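Long-range contacts in acyl-CoA hydrolase (Bacillus halodurans, PDB 1VPM), which binds coenzyme A and probably hydrolyses long-chain fatty acyl-CoA thioesters, as expected of a hotdog-fold thioesterase: residues 21-26 with 89-94; 39-44 with 78-83; 62-67 with 134-139; 67-72 with 123-128. All blocks are in the same frame, centred on the assembly; numbering follows the deposited sequence. Where two conformers were deposited one is given.

Contact 1 of 4, residues 21-26 with 89-94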
# COMPACT_ATOMS: atom_id res chain seq x y z
N ARG A 21 -8.25 0.98 -30.37
CA ARG A 21 -8.00 2.24 -29.65
C ARG A 21 -8.05 2.03 -28.13
O ARG A 21 -7.36 2.68 -27.41
CB ARG A 21 -9.02 3.35 -30.05
CG ARG A 21 -9.09 4.69 -29.19
CD ARG A 21 -10.50 5.51 -29.29
NE ARG A 21 -10.37 6.91 -28.82
CZ ARG A 21 -9.81 7.87 -29.51
NH1 ARG A 21 -9.30 7.63 -30.71
NH2 ARG A 21 -9.72 9.10 -29.01
N SER A 22 -8.93 1.14 -27.69
CA SER A 22 -9.23 0.95 -26.27
C SER A 22 -8.30 -0.11 -25.65
O SER A 22 -8.15 -0.17 -24.42
CB SER A 22 -10.71 0.48 -26.14
OG SER A 22 -10.92 -0.93 -26.52
N ARG A 23 -7.67 -0.94 -26.49
CA ARG A 23 -7.07 -2.18 -25.98
C ARG A 23 -5.92 -1.86 -25.05
O ARG A 23 -5.08 -1.02 -25.35
CB ARG A 23 -6.68 -3.11 -27.13
CG ARG A 23 -6.14 -4.46 -26.62
CD ARG A 23 -6.03 -5.48 -27.74
NE ARG A 23 -4.97 -5.06 -28.64
CZ ARG A 23 -3.67 -5.27 -28.43
NH1 ARG A 23 -3.24 -5.91 -27.35
NH2 ARG A 23 -2.79 -4.83 -29.33
N THR A 24 -5.89 -2.51 -23.89
CA THR A 24 -4.94 -2.22 -22.87
C THR A 24 -4.41 -3.50 -22.26
O THR A 24 -5.11 -4.46 -22.08
CB THR A 24 -5.53 -1.35 -21.75
OG1 THR A 24 -6.22 -0.23 -22.33
CG2 THR A 24 -4.51 -0.88 -20.70
N ILE A 25 -3.12 -3.47 -22.02
CA ILE A 25 -2.40 -4.59 -21.36
C ILE A 25 -1.77 -4.16 -20.05
O ILE A 25 -1.18 -3.05 -19.89
CB ILE A 25 -1.35 -5.18 -22.30
CG1 ILE A 25 -2.08 -5.94 -23.44
CG2 ILE A 25 -0.36 -6.12 -21.49
CD1 ILE A 25 -1.23 -6.10 -24.60
N GLN A 26 -1.88 -5.05 -19.06
CA GLN A 26 -1.17 -4.86 -17.79
C GLN A 26 -0.46 -6.15 -17.41
O GLN A 26 -0.90 -7.24 -17.76
CB GLN A 26 -2.17 -4.44 -16.70
CG GLN A 26 -1.66 -4.32 -15.31
CD GLN A 26 -0.59 -3.23 -15.04
OE1 GLN A 26 0.36 -3.04 -15.81
NE2 GLN A 26 -0.70 -2.59 -13.87
N GLU A 89 -5.50 -8.39 -20.25
CA GLU A 89 -5.79 -7.66 -21.48
C GLU A 89 -7.26 -7.34 -21.53
O GLU A 89 -8.07 -8.21 -21.30
CB GLU A 89 -5.41 -8.51 -22.70
CG GLU A 89 -5.65 -7.80 -24.03
CD GLU A 89 -5.40 -8.68 -25.24
OE1 GLU A 89 -5.16 -9.90 -25.13
OE2 GLU A 89 -5.42 -8.13 -26.35
N GLY A 90 -7.58 -6.11 -21.85
CA GLY A 90 -8.93 -5.64 -21.91
C GLY A 90 -9.19 -4.90 -23.22
O GLY A 90 -8.27 -4.27 -23.77
N PHE A 91 -10.41 -5.00 -23.69
CA PHE A 91 -10.90 -4.14 -24.77
C PHE A 91 -12.40 -4.02 -24.78
O PHE A 91 -13.12 -4.88 -24.29
CB PHE A 91 -10.38 -4.62 -26.13
CG PHE A 91 -10.55 -6.07 -26.39
CD1 PHE A 91 -9.56 -6.98 -26.05
CD2 PHE A 91 -11.66 -6.52 -27.08
CE1 PHE A 91 -9.70 -8.31 -26.36
CE2 PHE A 91 -11.79 -7.85 -27.39
CZ PHE A 91 -10.80 -8.74 -27.05
N VAL A 92 -12.85 -2.89 -25.31
CA VAL A 92 -14.27 -2.61 -25.47
C VAL A 92 -14.76 -3.50 -26.60
O VAL A 92 -14.20 -3.49 -27.69
CB VAL A 92 -14.53 -1.10 -25.78
CG1 VAL A 92 -15.97 -0.87 -26.09
CG2 VAL A 92 -14.13 -0.26 -24.63
N THR A 93 -15.87 -4.21 -26.35
CA THR A 93 -16.42 -5.15 -27.29
C THR A 93 -17.70 -4.65 -27.92
O THR A 93 -18.04 -5.08 -29.01
CB THR A 93 -16.77 -6.49 -26.62
OG1 THR A 93 -17.53 -6.26 -25.45
CG2 THR A 93 -15.54 -7.19 -26.25
N HIS A 94 -18.37 -3.72 -27.25
CA HIS A 94 -19.73 -3.25 -27.69
C HIS A 94 -20.12 -2.07 -26.81
O HIS A 94 -19.65 -1.93 -25.72
CB HIS A 94 -20.80 -4.36 -27.53
CG HIS A 94 -22.11 -4.09 -28.23
ND1 HIS A 94 -23.25 -3.73 -27.55
CD2 HIS A 94 -22.48 -4.24 -29.52
CE1 HIS A 94 -24.26 -3.62 -28.40
NE2 HIS A 94 -23.82 -3.92 -29.61

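Contact 2 of 4, residues 39-44 with 78-83. With COA (coenzyme A), chain D.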
# COMPACT_ATOMS: atom_id res chain seq x y z
N GLY A 39 0.23 -19.44 -0.49
CA GLY A 39 0.84 -18.76 -1.64
C GLY A 39 0.02 -18.62 -2.89
O GLY A 39 0.52 -18.20 -3.93
N THR A 40 -1.29 -18.88 -2.77
CA THR A 40 -2.24 -18.72 -3.87
C THR A 40 -2.83 -17.32 -3.83
O THR A 40 -3.30 -16.88 -2.75
CB THR A 40 -3.39 -19.73 -3.72
OG1 THR A 40 -2.88 -21.03 -4.03
CG2 THR A 40 -4.46 -19.41 -4.68
N ILE A 41 -2.81 -16.61 -4.96
CA ILE A 41 -3.28 -15.25 -5.00
C ILE A 41 -4.76 -15.17 -4.59
O ILE A 41 -5.54 -16.05 -4.94
CB ILE A 41 -3.04 -14.58 -6.39
CG1 ILE A 41 -3.18 -13.08 -6.29
CG2 ILE A 41 -3.89 -15.22 -7.47
CD1 ILE A 41 -2.83 -12.31 -7.59
N PHE A 42 -5.10 -14.15 -3.78
CA PHE A 42 -6.52 -13.93 -3.42
C PHE A 42 -7.33 -13.61 -4.66
O PHE A 42 -6.89 -12.82 -5.52
CB PHE A 42 -6.66 -12.76 -2.44
CG PHE A 42 -6.00 -12.97 -1.11
CD1 PHE A 42 -6.40 -14.00 -0.27
CD2 PHE A 42 -5.02 -12.08 -0.65
CE1 PHE A 42 -5.82 -14.15 1.00
CE2 PHE A 42 -4.45 -12.25 0.59
CZ PHE A 42 -4.84 -13.31 1.39
N GLY A 43 -8.53 -14.20 -4.77
CA GLY A 43 -9.49 -13.84 -5.80
C GLY A 43 -9.70 -12.34 -5.91
O GLY A 43 -9.87 -11.80 -7.01
N GLY A 44 -9.77 -11.68 -4.78
CA GLY A 44 -10.00 -10.24 -4.75
C GLY A 44 -8.93 -9.40 -5.41
O GLY A 44 -9.24 -8.33 -5.97
N SER A 78 -7.85 -21.34 -12.87
CA SER A 78 -6.56 -21.72 -12.31
C SER A 78 -6.15 -20.64 -11.35
O SER A 78 -6.79 -19.61 -11.29
CB SER A 78 -5.51 -21.91 -13.42
OG SER A 78 -5.40 -20.76 -14.24
N SER A 79 -5.07 -20.90 -10.62
CA SER A 79 -4.53 -19.97 -9.64
C SER A 79 -3.26 -19.34 -10.16
O SER A 79 -2.77 -19.62 -11.26
CB SER A 79 -4.25 -20.71 -8.36
OG SER A 79 -3.42 -21.83 -8.62
N ALA A 80 -2.75 -18.40 -9.39
CA ALA A 80 -1.45 -17.92 -9.63
C ALA A 80 -0.86 -17.91 -8.24
O ALA A 80 -1.59 -17.87 -7.24
CB ALA A 80 -1.51 -16.55 -10.25
N THR A 81 0.44 -17.99 -8.18
CA THR A 81 1.18 -18.07 -6.95
C THR A 81 2.33 -17.12 -6.96
O THR A 81 2.64 -16.51 -7.99
CB THR A 81 1.69 -19.53 -6.72
OG1 THR A 81 2.73 -19.82 -7.66
CG2 THR A 81 0.57 -20.50 -6.95
N VAL A 82 2.99 -16.97 -5.82
CA VAL A 82 4.05 -15.99 -5.66
C VAL A 82 5.22 -16.01 -6.67
O VAL A 82 5.82 -17.05 -6.96
CB VAL A 82 4.60 -16.04 -4.22
CG1 VAL A 82 5.78 -15.12 -4.04
CG2 VAL A 82 3.50 -15.65 -3.26
N GLY A 83 5.51 -14.83 -7.23
CA GLY A 83 6.65 -14.65 -8.12
C GLY A 83 6.25 -14.92 -9.55
O GLY A 83 7.03 -14.61 -10.47
N1A COA D . -17.78 -21.93 -9.39
C2A COA D . -18.43 -22.50 -8.34
N3A COA D . -17.95 -23.71 -7.81
C4A COA D . -16.84 -24.30 -8.34
C5A COA D . -16.17 -23.72 -9.43
C6A COA D . -16.65 -22.52 -9.98
N6A COA D . -16.09 -22.05 -11.11
N7A COA D . -15.13 -24.54 -9.76
C8A COA D . -15.12 -25.60 -8.90
N9A COA D . -16.18 -25.46 -8.04
C1B COA D . -16.42 -26.27 -6.86
C2B COA D . -16.79 -27.68 -7.26
O2B COA D . -18.14 -27.74 -7.65
C3B COA D . -16.49 -28.43 -5.97
O3B COA D . -17.67 -28.39 -5.20
P3B COA D . -18.08 -29.49 -4.12
O7A COA D . -18.95 -30.48 -4.78
O8A COA D . -18.84 -28.93 -2.98
O9A COA D . -16.81 -30.04 -3.55
C4B COA D . -15.30 -27.66 -5.39
O4B COA D . -15.21 -26.46 -6.16
C5B COA D . -13.96 -28.38 -5.50
O5B COA D . -13.73 -28.68 -6.88
P1A COA D . -13.26 -30.14 -7.43
O1A COA D . -13.94 -30.41 -8.75
O2A COA D . -13.46 -31.23 -6.39
O3A COA D . -11.66 -30.04 -7.62
P2A COA D . -10.82 -29.02 -8.55
O4A COA D . -11.50 -28.89 -9.91
O5A COA D . -9.39 -29.52 -8.56
O6A COA D . -10.83 -27.59 -7.78
CBP COA D . -10.91 -25.20 -7.90
CCP COA D . -11.65 -26.50 -8.19
CDP COA D . -11.90 -24.03 -7.88
CEP COA D . -10.28 -25.35 -6.49
CAP COA D . -9.81 -24.98 -8.98
OAP COA D . -10.29 -24.92 -10.32
C9P COA D . -9.01 -23.73 -8.65
O9P COA D . -7.98 -23.88 -7.69
N8P COA D . -9.27 -22.55 -9.23
C7P COA D . -8.43 -21.43 -8.83
C6P COA D . -8.87 -20.86 -7.47
C5P COA D . -8.04 -19.64 -7.11
O5P COA D . -6.82 -19.79 -6.92
N4P COA D . -8.66 -18.46 -7.05
C3P COA D . -7.97 -17.27 -6.65
C2P COA D . -7.52 -16.32 -7.76
S1P COA D . -6.74 -16.95 -9.31

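Contact 3 of 4, residues 62-67 with 134-139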
# COMPACT_ATOMS: atom_id res chain seq x y z
N ALA A 62 -13.64 6.27 -24.40
CA ALA A 62 -14.59 7.37 -24.20
C ALA A 62 -13.98 8.71 -23.93
O ALA A 62 -14.69 9.72 -23.89
CB ALA A 62 -15.50 7.02 -23.09
N ASN A 63 -12.67 8.73 -23.68
CA ASN A 63 -11.97 9.93 -23.25
C ASN A 63 -12.71 10.67 -22.12
O ASN A 63 -12.96 11.87 -22.18
CB ASN A 63 -11.67 10.82 -24.45
CG ASN A 63 -10.74 10.16 -25.47
OD1 ASN A 63 -11.19 9.65 -26.49
ND2 ASN A 63 -9.45 10.13 -25.17
N SER A 64 -13.02 9.93 -21.06
CA SER A 64 -13.89 10.39 -19.98
C SER A 64 -13.54 9.68 -18.72
O SER A 64 -13.04 8.57 -18.75
CB SER A 64 -15.38 10.07 -20.25
OG SER A 64 -15.83 10.67 -21.45
N ALA A 65 -13.89 10.27 -17.58
CA ALA A 65 -14.01 9.47 -16.37
C ALA A 65 -15.04 8.36 -16.59
O ALA A 65 -15.96 8.51 -17.40
CB ALA A 65 -14.45 10.34 -15.20
N VAL A 66 -14.88 7.26 -15.87
CA VAL A 66 -15.81 6.15 -15.96
C VAL A 66 -16.12 5.59 -14.57
O VAL A 66 -15.37 5.82 -13.62
CB VAL A 66 -15.30 5.05 -16.89
CG1 VAL A 66 -15.02 5.58 -18.24
CG2 VAL A 66 -14.00 4.41 -16.32
N VAL A 67 -17.23 4.87 -14.47
CA VAL A 67 -17.55 4.15 -13.24
C VAL A 67 -17.96 2.74 -13.66
O VAL A 67 -18.41 2.53 -14.78
CB VAL A 67 -18.71 4.77 -12.43
CG1 VAL A 67 -18.32 6.16 -11.94
CG2 VAL A 67 -19.98 4.84 -13.21
N LYS A 134 -22.59 12.52 -14.14
CA LYS A 134 -23.76 12.07 -14.89
C LYS A 134 -23.36 11.28 -16.14
O LYS A 134 -22.43 11.67 -16.84
CB LYS A 134 -24.59 13.28 -15.33
CG LYS A 134 -25.16 14.10 -14.18
N PRO A 135 -24.04 10.16 -16.42
CA PRO A 135 -23.74 9.41 -17.62
C PRO A 135 -23.68 10.24 -18.89
O PRO A 135 -24.50 11.13 -19.10
CB PRO A 135 -24.87 8.38 -17.68
CG PRO A 135 -25.14 8.10 -16.27
CD PRO A 135 -25.08 9.47 -15.64
N LYS A 136 -22.71 9.92 -19.73
CA LYS A 136 -22.31 10.73 -20.87
C LYS A 136 -22.25 9.79 -22.09
O LYS A 136 -21.77 8.66 -22.00
CB LYS A 136 -20.91 11.32 -20.51
CG LYS A 136 -20.05 11.83 -21.62
CD LYS A 136 -18.73 12.26 -21.03
CE LYS A 136 -17.91 13.03 -22.03
NZ LYS A 136 -16.64 13.49 -21.37
N PRO A 137 -22.70 10.26 -23.27
CA PRO A 137 -22.65 9.46 -24.49
C PRO A 137 -21.26 9.00 -24.86
O PRO A 137 -20.27 9.74 -24.67
CB PRO A 137 -23.18 10.43 -25.57
CG PRO A 137 -23.95 11.41 -24.84
CD PRO A 137 -23.31 11.58 -23.52
N VAL A 138 -21.17 7.76 -25.34
CA VAL A 138 -19.91 7.16 -25.77
C VAL A 138 -19.94 6.85 -27.26
O VAL A 138 -21.01 6.56 -27.83
CB VAL A 138 -19.55 5.88 -24.97
CG1 VAL A 138 -19.46 6.26 -23.49
CG2 VAL A 138 -20.53 4.78 -25.24
N PRO A 139 -18.76 6.91 -27.90
CA PRO A 139 -18.72 6.51 -29.29
C PRO A 139 -18.94 4.98 -29.45
O PRO A 139 -18.77 4.19 -28.52
CB PRO A 139 -17.31 6.93 -29.73
CG PRO A 139 -16.52 7.07 -28.49
CD PRO A 139 -17.43 7.24 -27.36
O HOH W 1 -17.19 10.01 -25.20
O HOH W 2 -15.03 12.80 -23.86

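Contact 4 of 4, residues 67-72 with 123-128. With COA (coenzyme A), chain B.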
# COMPACT_ATOMS: atom_id res chain seq x y z
N VAL A 67 -17.23 4.87 -14.47
CA VAL A 67 -17.55 4.15 -13.24
C VAL A 67 -17.96 2.74 -13.66
O VAL A 67 -18.41 2.53 -14.78
CB VAL A 67 -18.71 4.77 -12.43
CG1 VAL A 67 -18.32 6.16 -11.94
CG2 VAL A 67 -19.98 4.84 -13.21
N THR A 68 -17.75 1.79 -12.75
CA THR A 68 -18.12 0.41 -13.02
C THR A 68 -19.58 0.18 -12.66
O THR A 68 -19.97 0.35 -11.51
CB THR A 68 -17.27 -0.54 -12.24
OG1 THR A 68 -15.88 -0.29 -12.55
CG2 THR A 68 -17.64 -2.02 -12.58
N ALA A 69 -20.42 -0.09 -13.64
CA ALA A 69 -21.81 -0.39 -13.36
C ALA A 69 -22.05 -1.80 -12.83
O ALA A 69 -22.89 -2.04 -11.95
CB ALA A 69 -22.64 -0.21 -14.61
N SER A 70 -21.33 -2.73 -13.43
CA SER A 70 -21.40 -4.16 -13.09
C SER A 70 -20.22 -4.96 -13.65
O SER A 70 -19.47 -4.52 -14.51
CB SER A 70 -22.75 -4.76 -13.55
OG SER A 70 -22.78 -4.82 -14.93
N ILE A 71 -20.04 -6.14 -13.07
CA ILE A 71 -19.20 -7.19 -13.58
C ILE A 71 -20.05 -8.48 -13.66
O ILE A 71 -20.88 -8.74 -12.82
CB ILE A 71 -17.87 -7.33 -12.71
CG1 ILE A 71 -16.95 -8.35 -13.36
CG2 ILE A 71 -18.17 -7.73 -11.28
CD1 ILE A 71 -15.54 -8.40 -12.76
N ASP A 72 -19.90 -9.24 -14.74
CA ASP A 72 -20.59 -10.51 -14.86
C ASP A 72 -19.85 -11.51 -13.96
O ASP A 72 -18.78 -11.20 -13.39
CB ASP A 72 -20.58 -10.99 -16.31
CG ASP A 72 -21.42 -10.13 -17.21
OD1 ASP A 72 -22.10 -9.17 -16.73
OD2 ASP A 72 -21.41 -10.48 -18.42
N PHE A 123 -16.60 -10.19 -18.45
CA PHE A 123 -17.17 -8.95 -19.02
C PHE A 123 -17.61 -8.00 -17.92
O PHE A 123 -18.13 -8.43 -16.88
CB PHE A 123 -18.41 -9.25 -19.83
CG PHE A 123 -18.17 -10.10 -21.05
CD1 PHE A 123 -17.66 -9.53 -22.22
CD2 PHE A 123 -18.52 -11.43 -21.06
CE1 PHE A 123 -17.45 -10.32 -23.37
CE2 PHE A 123 -18.31 -12.18 -22.18
CZ PHE A 123 -17.77 -11.62 -23.34
N LEU A 124 -17.29 -6.71 -18.11
CA LEU A 124 -17.77 -5.68 -17.27
C LEU A 124 -18.58 -4.65 -18.05
O LEU A 124 -18.46 -4.53 -19.28
CB LEU A 124 -16.60 -4.97 -16.62
CG LEU A 124 -15.70 -5.77 -15.69
CD1 LEU A 124 -14.65 -6.50 -16.48
CD2 LEU A 124 -15.00 -4.85 -14.63
N THR A 125 -19.39 -3.91 -17.32
CA THR A 125 -20.13 -2.80 -17.92
C THR A 125 -19.61 -1.53 -17.27
O THR A 125 -19.80 -1.30 -16.04
CB THR A 125 -21.63 -2.94 -17.73
OG1 THR A 125 -22.13 -4.13 -18.41
CG2 THR A 125 -22.34 -1.74 -18.35
N MSE A 126 -19.02 -0.66 -18.11
CA MSE A 126 -18.46 0.60 -17.67
C MSE A 126 -19.33 1.72 -18.21
O MSE A 126 -19.80 1.61 -19.32
CB MSE A 126 -17.04 0.76 -18.21
CG MSE A 126 -16.07 -0.39 -17.96
SE MSE A 126 -15.93 -0.81 -15.98
CE MSE A 126 -15.11 0.84 -15.51
N VAL A 127 -19.50 2.78 -17.44
CA VAL A 127 -20.33 3.92 -17.83
C VAL A 127 -19.48 5.15 -17.83
O VAL A 127 -18.84 5.42 -16.84
CB VAL A 127 -21.58 4.07 -16.92
CG1 VAL A 127 -22.36 5.30 -17.30
CG2 VAL A 127 -22.46 2.84 -17.08
N ALA A 128 -19.44 5.87 -18.94
CA ALA A 128 -18.72 7.15 -19.01
C ALA A 128 -19.53 8.20 -18.29
O ALA A 128 -20.76 8.23 -18.44
CB ALA A 128 -18.56 7.56 -20.48
N1A COA B . -25.23 -3.58 -15.35
C2A COA B . -25.03 -3.28 -16.67
N3A COA B . -25.43 -2.02 -17.16
C4A COA B . -26.00 -1.11 -16.32
C5A COA B . -26.22 -1.42 -14.96
C6A COA B . -25.83 -2.67 -14.47
N6A COA B . -26.17 -3.01 -13.21
N7A COA B . -26.82 -0.34 -14.38
C8A COA B . -26.98 0.63 -15.33
N9A COA B . -26.49 0.16 -16.52
C1B COA B . -26.30 0.94 -17.72
C2B COA B . -27.63 1.33 -18.31
O2B COA B . -28.20 0.26 -19.02
C3B COA B . -27.23 2.51 -19.19
O3B COA B . -26.90 1.96 -20.45
P3B COA B . -27.01 2.75 -21.83
O7A COA B . -28.33 2.44 -22.43
O8A COA B . -25.98 2.35 -22.81
O9A COA B . -26.76 4.20 -21.53
C4B COA B . -26.06 3.13 -18.42
O4B COA B . -25.73 2.18 -17.40
C5B COA B . -26.39 4.45 -17.72
O5B COA B . -27.50 4.23 -16.85
P1A COA B . -28.82 5.19 -16.79
O1A COA B . -30.05 4.32 -16.56
O2A COA B . -28.92 6.10 -18.00
O3A COA B . -28.58 6.18 -15.54
P2A COA B . -28.34 5.79 -13.98
O4A COA B . -29.31 4.69 -13.57
O5A COA B . -28.43 7.09 -13.21
O6A COA B . -26.80 5.27 -13.88
CBP COA B . -25.22 3.78 -12.89
CCP COA B . -26.48 3.89 -13.75
CDP COA B . -24.57 2.41 -13.11
CEP COA B . -24.25 4.88 -13.38
CAP COA B . -25.59 3.98 -11.40
OAP COA B . -26.56 3.07 -10.89
C9P COA B . -24.34 3.96 -10.54
O9P COA B . -23.60 5.15 -10.48
N8P COA B . -23.95 2.85 -9.89
C7P COA B . -22.73 2.95 -9.11
C6P COA B . -21.49 2.86 -10.00
C5P COA B . -20.23 2.88 -9.15
O5P COA B . -19.96 3.91 -8.50
N4P COA B . -19.47 1.78 -9.14
C3P COA B . -18.22 1.74 -8.42
C2P COA B . -18.22 1.05 -7.05
S1P COA B . -19.59 1.34 -5.85
O HOH W 3 -21.28 -6.44 -16.67

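Contact 1 of 4, residues 21-26 with 89-94
The guanidinium of Arg-23 and the carboxylate of Glu-89 meet obliquely, with their planes 75° apart. The ring of Phe-91 lies next to this pair and also meets the arginine at a slant, at Arg-23 CD. The pairing belongs to the antiparallel sheet of the hotdog fold, where strand 24-29, outermost of the sheet within this chain, runs beside strand 85-95. Arg-23, modelled here in one of two deposited conformers, runs out from the backbone and bends at chi3 (69°), which turns its guanidinium back toward Glu-89. The salt bridge from Arg-23 NH1 to Glu-89 OE2 measures 3.3 Å, and the nitrogen sits 50° out of the carboxylate plane. Its length and slant suggest a loose pair. Each side has a further ionic partner: Arg-23 NH2 pairs with Glu-20, and Glu-89 OE1 with Arg-105. A leucine in place of Glu-89 would probably leave Arg-105 without its carboxylate mate and the Arg-23 guanidinium freer to turn. On the same face as Glu-89, Ile-25 CG1 lies 4.1 Å from Glu-89 CG and its side chain packs on Ile-25 of the second subunit. Thr-24 and Gly-90 form a hydrogen-bonded pair. Thr-24 N reaches Gly-90 O at 3.0 Å, and Gly-90 N returns to Thr-24 O at 3.0 Å. Thr-24 points to the other face, where its OG1 bonds Ser-22 O and Lys-60. Ser-22 extends the pairing beyond the strand. Its OG also bonds Val-19 O and accepts a nearly straight bond from Val-92 N at 3.0 Å.

Contact 2 of 4, residues 39-44 with 78-83
Thr-40 and Thr-81 face each other in a single backbone bridge, CA to CA 4.7 Å, between two stretches that are otherwise irregular. The main bond is straight and short: Ile-41 N gives its hydrogen to Ala-80 O at 2.9 Å and 173°. At the other end, Val-82 N makes only a weak bond to Gly-39 O, 3.3 Å long. That same carbonyl oxygen also receives a CA-H contact from Thr-81 CA at 3.1 Å. Gly-39 has a phi of 92°, and a side chain there would press on the preceding carbonyl. Ile-41 has CG1 anti to its backbone nitrogen (chi1 -164°), which puts CG2 on the side of Ala-80. CG2 then lies 3.9 Å from Ala-80 CB and also touches C2P of a coenzyme A. Thr-40 and Ser-79 come together through carbons, CG2 against CB. Both also touch the pantetheine carbonyl of the ligand: Thr-40 CG2 is 3.3 Å from O5P, and Ser-79 CB is 3.1 Å from the same oxygen. Ser-78 O approaches the thiol sulfur S1P at 3.3 Å. The contact therefore lines the end of the pantetheine arm. This coenzyme A is also hydrogen-bonded to Asp-75 and Phe-76 of this chain, and to Thr-68, Thr-98 and Ser-99 of the third subunit, so its pocket spans a subunit interface. Phe-42 is the N-cap of helix 43-62, so the bridge lies just before that helix begins, while Ile-41 and Ala-80 both rest on Leu-86 of strand 85-95.

Contact 3 of 4, residues 62-67 with 134-139
Ala-62 and Ser-64 belong to the turn between helix 43-62 and strand 65-75, and the loop that follows strand 116-129 passes over them. Lys-136 of that loop carries the polar contact. Its chain is fully extended beyond CG, and NZ donates to Ser-64 OG at 2.9 Å. Ser-64, given in one of two deposited conformers, passes the bond on, since OG donates to Ala-62 O at 2.9 Å from well above the carbonyl plane. A water widens this grip: it accepts from Lys-136 NZ at 3.0 Å and donates to Asn-63 O at 2.8 Å. With a methionine at Lys-136, this water and Ser-64 OG would probably lose a donor that ties the turn to the loop. A second water donates to both Ala-62 O and Pro-137 O, at 2.8 and 3.1 Å. Next to this polar group, Ala-62 CB packs on Val-138 CG1 at 4.1 Å, and Val-138 goes on to touch Met-100 and Ala-128. Asn-63, with positive phi, is the first residue to leave the helical conformation. The turn thus makes the step from central helix to sheet that is characteristic of the hotdog fold.

Contact 4 of 4, residues 67-72 with 123-128
Ile-71 and Leu-124 form the apolar centre, lying side by side and pointing the same way, with Ile-71 CG1 3.7 Å from Leu-124 CG. Along the same face comes Met-126, present as selenomethionine. Its doubly bent chain curls back so that CE sits 3.3 Å from Thr-68 OG1, whose polar partner is Asp-51. On the reverse face, Ala-69 CB packs on Val-127 CG2 at 3.9 Å, beside the bound coenzyme A. The strands are antiparallel with a classic beta bulge: Ala-69 and Ser-70 both face Thr-125. Thr-125 O takes a bond from Ala-69 N at 2.8 Å and a weak one from Ser-70 N at 3.3 Å. At the ligand, Thr-68 O accepts a hydrogen bond from the pantetheine amide N4P at 2.8 Å. Ser-70 OG lies 2.8 Å from adenine N1A, and Thr-125 CG2 touches the same ring at N3A. At the polar edge, one water joins Ser-70 OG, Thr-125 OG1 and Asp-72 OD1. Asp-72 also holds two salt bridges, to Arg-162 and Arg-165 of helix 146-166. Strand 116-129 continues the sheet to strand 99-109, while Ser-70 and Ile-71 pair with a strand of the third subunit. Helix 43-62 covers the Leu-124 face, and helix 146-166 meets Thr-125 on the other.

Contacts 1, 3 and 4 gather around one five-stranded antiparallel sheet. Within this chain, contact 1 lies at its 24-29 edge and contact 4 at its 65-75 edge, with centres 13 Å apart. Contact 3 has its centre 12 Å from that of contact 4, shares Val-67 with it, and meets contact 1 where Arg-21 NH2 probably bonds Asn-63 OD1. Contact 2 stands apart, its centre 33 Å from that of contact 3, at the start of helix 43-62. Along the chain, contact 2 falls between the two segments of contact 1, and contact 4 between those of contact 3. Contacts 2 and 4 line different coenzyme A sites, and each site is completed by the third subunit, so coenzyme A binding probably depends on the assembly.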